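Local structure of uncharacterized protein (5MU5) at residues D539-R543 / E544-R548. The protein is a Maf glycosyltransferase that probably transfers sugars to flagellin and is involved in the formation of the bacterial flagellum. Numbering follows the deposited sequence.
Sequences DRWDR and EDWPR
The chain runs from helix 534-541 through an extended Glu544 into the helix that starts at Trp546, with Asp545 as N-cap, its OD1 accepting a weak capping hydrogen bond from Arg548 N at 3.5 Å. Across this turn the indole of Trp546 folds back on the backbone of Trp541: NE1 donates to Trp541 O at 2.8 Å, in the carbonyl plane on a lone pair, although the oxygen sits 29° out of the indole plane. The same pyrrole edge lies over one face of the Trp541 ring, CD1 3.9 Å from Trp541 CZ3, with the two planes inclined at 49°. With CG anti to the backbone N (chi1 -170°), the Trp541 ring swings back to Trp546 from a CB that points away. At the benzo end of Trp546, CZ2 comes 3.6 Å from Arg543 NH1, and CH2 sits over the rim of one guanidinium face, the planes 69° apart; the opposite face meets Arg540 NH1. Arg543 NH1 also donates to Arg540 O at 2.8 Å, while carbonyls of Ala376 and Leu377 take further bonds from the group. A leucine in place of Trp546 would probably leave Trp541 O without its indole donor and take away the ring that packs against Trp541 and the Arg543 guanidinium. Glu544 OE2 is hydrogen-bonded to Ser549 OG. The linker thus joins helix 534-541 to helix 546-564 of the Maf helical bundle, Trp546 touching Leu377 of helix 373-378 and Phe644 of helix 618-646.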
ATOM      1  N   ASP A 539      23.456 -14.970 -11.000  1.00 58.22           N
ATOM      2  CA  ASP A 539      22.451 -14.729 -12.016  1.00 61.89           C
ATOM      3  C   ASP A 539      21.689 -13.443 -11.705  1.00 62.30           C
ATOM      4  O   ASP A 539      21.550 -12.580 -12.571  1.00 69.49           O
ATOM      5  CB  ASP A 539      21.474 -15.898 -12.087  1.00 66.81           C
ATOM      6  CG  ASP A 539      20.387 -15.674 -13.108  1.00 70.28           C
ATOM      7  OD1 ASP A 539      20.712 -15.540 -14.310  1.00 76.51           O
ATOM      8  OD2 ASP A 539      19.210 -15.622 -12.705  1.00 73.88           O
ATOM      9  N   ARG A 540      21.215 -13.307 -10.463  1.00 59.13           N
ATOM     10  CA  ARG A 540      20.482 -12.110 -10.049  1.00 53.81           C
ATOM     11  C   ARG A 540      21.385 -10.871  -9.911  1.00 50.40           C
ATOM     12  O   ARG A 540      21.131  -9.856 -10.540  1.00 50.79           O
ATOM     13  CB  ARG A 540      19.724 -12.364  -8.739  1.00 55.38           C
ATOM     14  CG  ARG A 540      18.686 -13.498  -8.766  1.00 54.85           C
ATOM     15  CD  ARG A 540      17.467 -13.166  -9.617  1.00 55.04           C
ATOM     16  NE  ARG A 540      17.776 -13.236 -11.040  1.00 56.80           N
ATOM     17  CZ  ARG A 540      16.995 -12.786 -12.017  1.00 59.68           C
ATOM     18  NH1 ARG A 540      15.821 -12.222 -11.751  1.00 60.39           N
ATOM     19  NH2 ARG A 540      17.404 -12.907 -13.276  1.00 60.16           N
ATOM     20  N   TRP A 541      22.443 -10.955  -9.114  1.00 48.80           N
ATOM     21  CA  TRP A 541      23.315  -9.797  -8.845  1.00 47.83           C
ATOM     22  C   TRP A 541      24.052  -9.181 -10.041  1.00 50.66           C
ATOM     23  O   TRP A 541      24.066  -7.957 -10.194  1.00 52.68           O
ATOM     24  CB  TRP A 541      24.356 -10.169  -7.804  1.00 47.55           C
ATOM     25  CG  TRP A 541      25.137  -9.017  -7.298  1.00 46.66           C
ATOM     26  CD1 TRP A 541      26.447  -8.760  -7.525  1.00 47.75           C
ATOM     27  CD2 TRP A 541      24.659  -7.964  -6.454  1.00 45.32           C
ATOM     28  NE1 TRP A 541      26.829  -7.610  -6.866  1.00 46.63           N
ATOM     29  CE2 TRP A 541      25.747  -7.103  -6.204  1.00 45.90           C
ATOM     30  CE3 TRP A 541      23.427  -7.683  -5.864  1.00 45.72           C
ATOM     31  CZ2 TRP A 541      25.637  -5.969  -5.415  1.00 46.06           C
ATOM     32  CZ3 TRP A 541      23.314  -6.565  -5.072  1.00 45.74           C
ATOM     33  CH2 TRP A 541      24.418  -5.714  -4.853  1.00 46.01           C
ATOM     34  N   ASP A 542      24.649 -10.024 -10.879  1.00 52.26           N
ATOM     35  CA  ASP A 542      25.521  -9.576 -11.968  1.00 55.00           C
ATOM     36  C   ASP A 542      24.810  -9.037 -13.211  1.00 54.29           C
ATOM     37  O   ASP A 542      25.477  -8.548 -14.119  1.00 54.03           O
ATOM     38  CB  ASP A 542      26.451 -10.722 -12.434  1.00 57.04           C
ATOM     39  CG  ASP A 542      27.355 -11.245 -11.330  1.00 60.12           C
ATOM     40  OD1 ASP A 542      27.644 -10.495 -10.373  1.00 63.03           O
ATOM     41  OD2 ASP A 542      27.792 -12.411 -11.423  1.00 62.29           O
ATOM     42  N   ARG A 543      23.484  -9.111 -13.269  1.00 53.09           N
ATOM     43  CA  ARG A 543      22.773  -8.753 -14.498  1.00 54.32           C
ATOM     44  C   ARG A 543      22.602  -7.251 -14.744  1.00 56.25           C
ATOM     45  O   ARG A 543      22.116  -6.843 -15.807  1.00 56.67           O
ATOM     46  CB  ARG A 543      21.420  -9.444 -14.535  1.00 53.92           C
ATOM     47  CG  ARG A 543      20.345  -8.812 -13.665  1.00 55.15           C
ATOM     48  CD  ARG A 543      19.105  -9.667 -13.732  1.00 55.29           C
ATOM     49  NE  ARG A 543      17.897  -9.026 -13.208  1.00 58.31           N
ATOM     50  CZ  ARG A 543      17.583  -8.906 -11.918  1.00 53.39           C
ATOM     51  NH1 ARG A 543      18.403  -9.306 -10.954  1.00 51.77           N
ATOM     52  NH2 ARG A 543      16.437  -8.351 -11.595  1.00 52.14           N
ATOM     53  N   GLU A 544      22.989  -6.437 -13.768  1.00 58.40           N
ATOM     54  CA  GLU A 544      22.916  -4.989 -13.902  1.00 59.29           C
ATOM     55  C   GLU A 544      23.851  -4.297 -12.909  1.00 58.41           C
ATOM     56  O   GLU A 544      24.102  -4.809 -11.813  1.00 55.48           O
ATOM     57  CB  GLU A 544      21.484  -4.526 -13.674  1.00 61.68           C
ATOM     58  CG  GLU A 544      21.207  -3.104 -14.141  1.00 67.95           C
ATOM     59  CD  GLU A 544      19.755  -2.704 -13.968  1.00 68.96           C
ATOM     60  OE1 GLU A 544      18.856  -3.546 -14.203  1.00 71.54           O
ATOM     61  OE2 GLU A 544      19.506  -1.538 -13.596  1.00 73.48           O
ATOM     62  N   ASP A 545      24.390  -3.147 -13.318  1.00 57.85           N
ATOM     63  CA  ASP A 545      25.208  -2.318 -12.439  1.00 57.22           C
ATOM     64  C   ASP A 545      24.220  -1.479 -11.597  1.00 54.61           C
ATOM     65  O   ASP A 545      23.721  -0.448 -12.040  1.00 56.70           O
ATOM     66  CB  ASP A 545      26.164  -1.440 -13.254  1.00 59.37           C
ATOM     67  CG  ASP A 545      27.110  -0.636 -12.378  1.00 64.17           C
ATOM     68  OD1 ASP A 545      26.870  -0.549 -11.152  1.00 67.16           O
ATOM     69  OD2 ASP A 545      28.092  -0.079 -12.907  1.00 65.00           O
ATOM     70  N   TRP A 546      23.944  -1.946 -10.385  1.00 51.47           N
ATOM     71  CA  TRP A 546      22.900  -1.369  -9.543  1.00 48.42           C
ATOM     72  C   TRP A 546      23.165   0.080  -9.126  1.00 48.54           C
ATOM     73  O   TRP A 546      22.306   0.935  -9.326  1.00 46.41           O
ATOM     74  CB  TRP A 546      22.628  -2.280  -8.327  1.00 47.63           C
ATOM     75  CG  TRP A 546      22.332  -3.728  -8.751  1.00 46.86           C
ATOM     76  CD1 TRP A 546      23.120  -4.829  -8.544  1.00 46.99           C
ATOM     77  CD2 TRP A 546      21.196  -4.180  -9.496  1.00 45.17           C
ATOM     78  NE1 TRP A 546      22.525  -5.947  -9.096  1.00 48.57           N
ATOM     79  CE2 TRP A 546      21.350  -5.573  -9.693  1.00 46.64           C
ATOM     80  CE3 TRP A 546      20.064  -3.543 -10.021  1.00 43.87           C
ATOM     81  CZ2 TRP A 546      20.410  -6.337 -10.388  1.00 45.83           C
ATOM     82  CZ3 TRP A 546      19.126  -4.306 -10.703  1.00 43.72           C
ATOM     83  CH2 TRP A 546      19.310  -5.688 -10.885  1.00 44.73           C
ATOM     84  N   PRO A 547      24.347   0.368  -8.554  1.00 49.04           N
ATOM     85  CA  PRO A 547      24.541   1.743  -8.145  1.00 50.67           C
ATOM     86  C   PRO A 547      24.466   2.694  -9.326  1.00 53.52           C
ATOM     87  O   PRO A 547      23.954   3.813  -9.196  1.00 54.65           O
ATOM     88  CB  PRO A 547      25.945   1.746  -7.517  1.00 50.35           C
ATOM     89  CG  PRO A 547      26.595   0.482  -7.954  1.00 49.35           C
ATOM     90  CD  PRO A 547      25.480  -0.490  -8.165  1.00 50.37           C
ATOM     91  N   ARG A 548      24.941   2.238 -10.479  1.00 55.35           N
ATOM     92  CA  ARG A 548      24.934   3.070 -11.667  1.00 55.86           C
ATOM     93  C   ARG A 548      23.501   3.427 -12.070  1.00 53.01           C
ATOM     94  O   ARG A 548      23.209   4.600 -12.321  1.00 51.08           O
ATOM     95  CB  ARG A 548      25.692   2.393 -12.801  1.00 59.49           C
ATOM     96  CG  ARG A 548      25.938   3.306 -13.974  1.00 63.36           C
ATOM     97  CD  ARG A 548      26.767   2.635 -15.055  1.00 69.49           C
ATOM     98  NE  ARG A 548      26.640   3.382 -16.302  1.00 72.85           N
ATOM     99  CZ  ARG A 548      27.359   3.172 -17.397  1.00 78.74           C
ATOM    100  NH1 ARG A 548      28.291   2.226 -17.433  1.00 81.07           N
ATOM    101  NH2 ARG A 548      27.146   3.926 -18.469  1.00 83.25           N
TER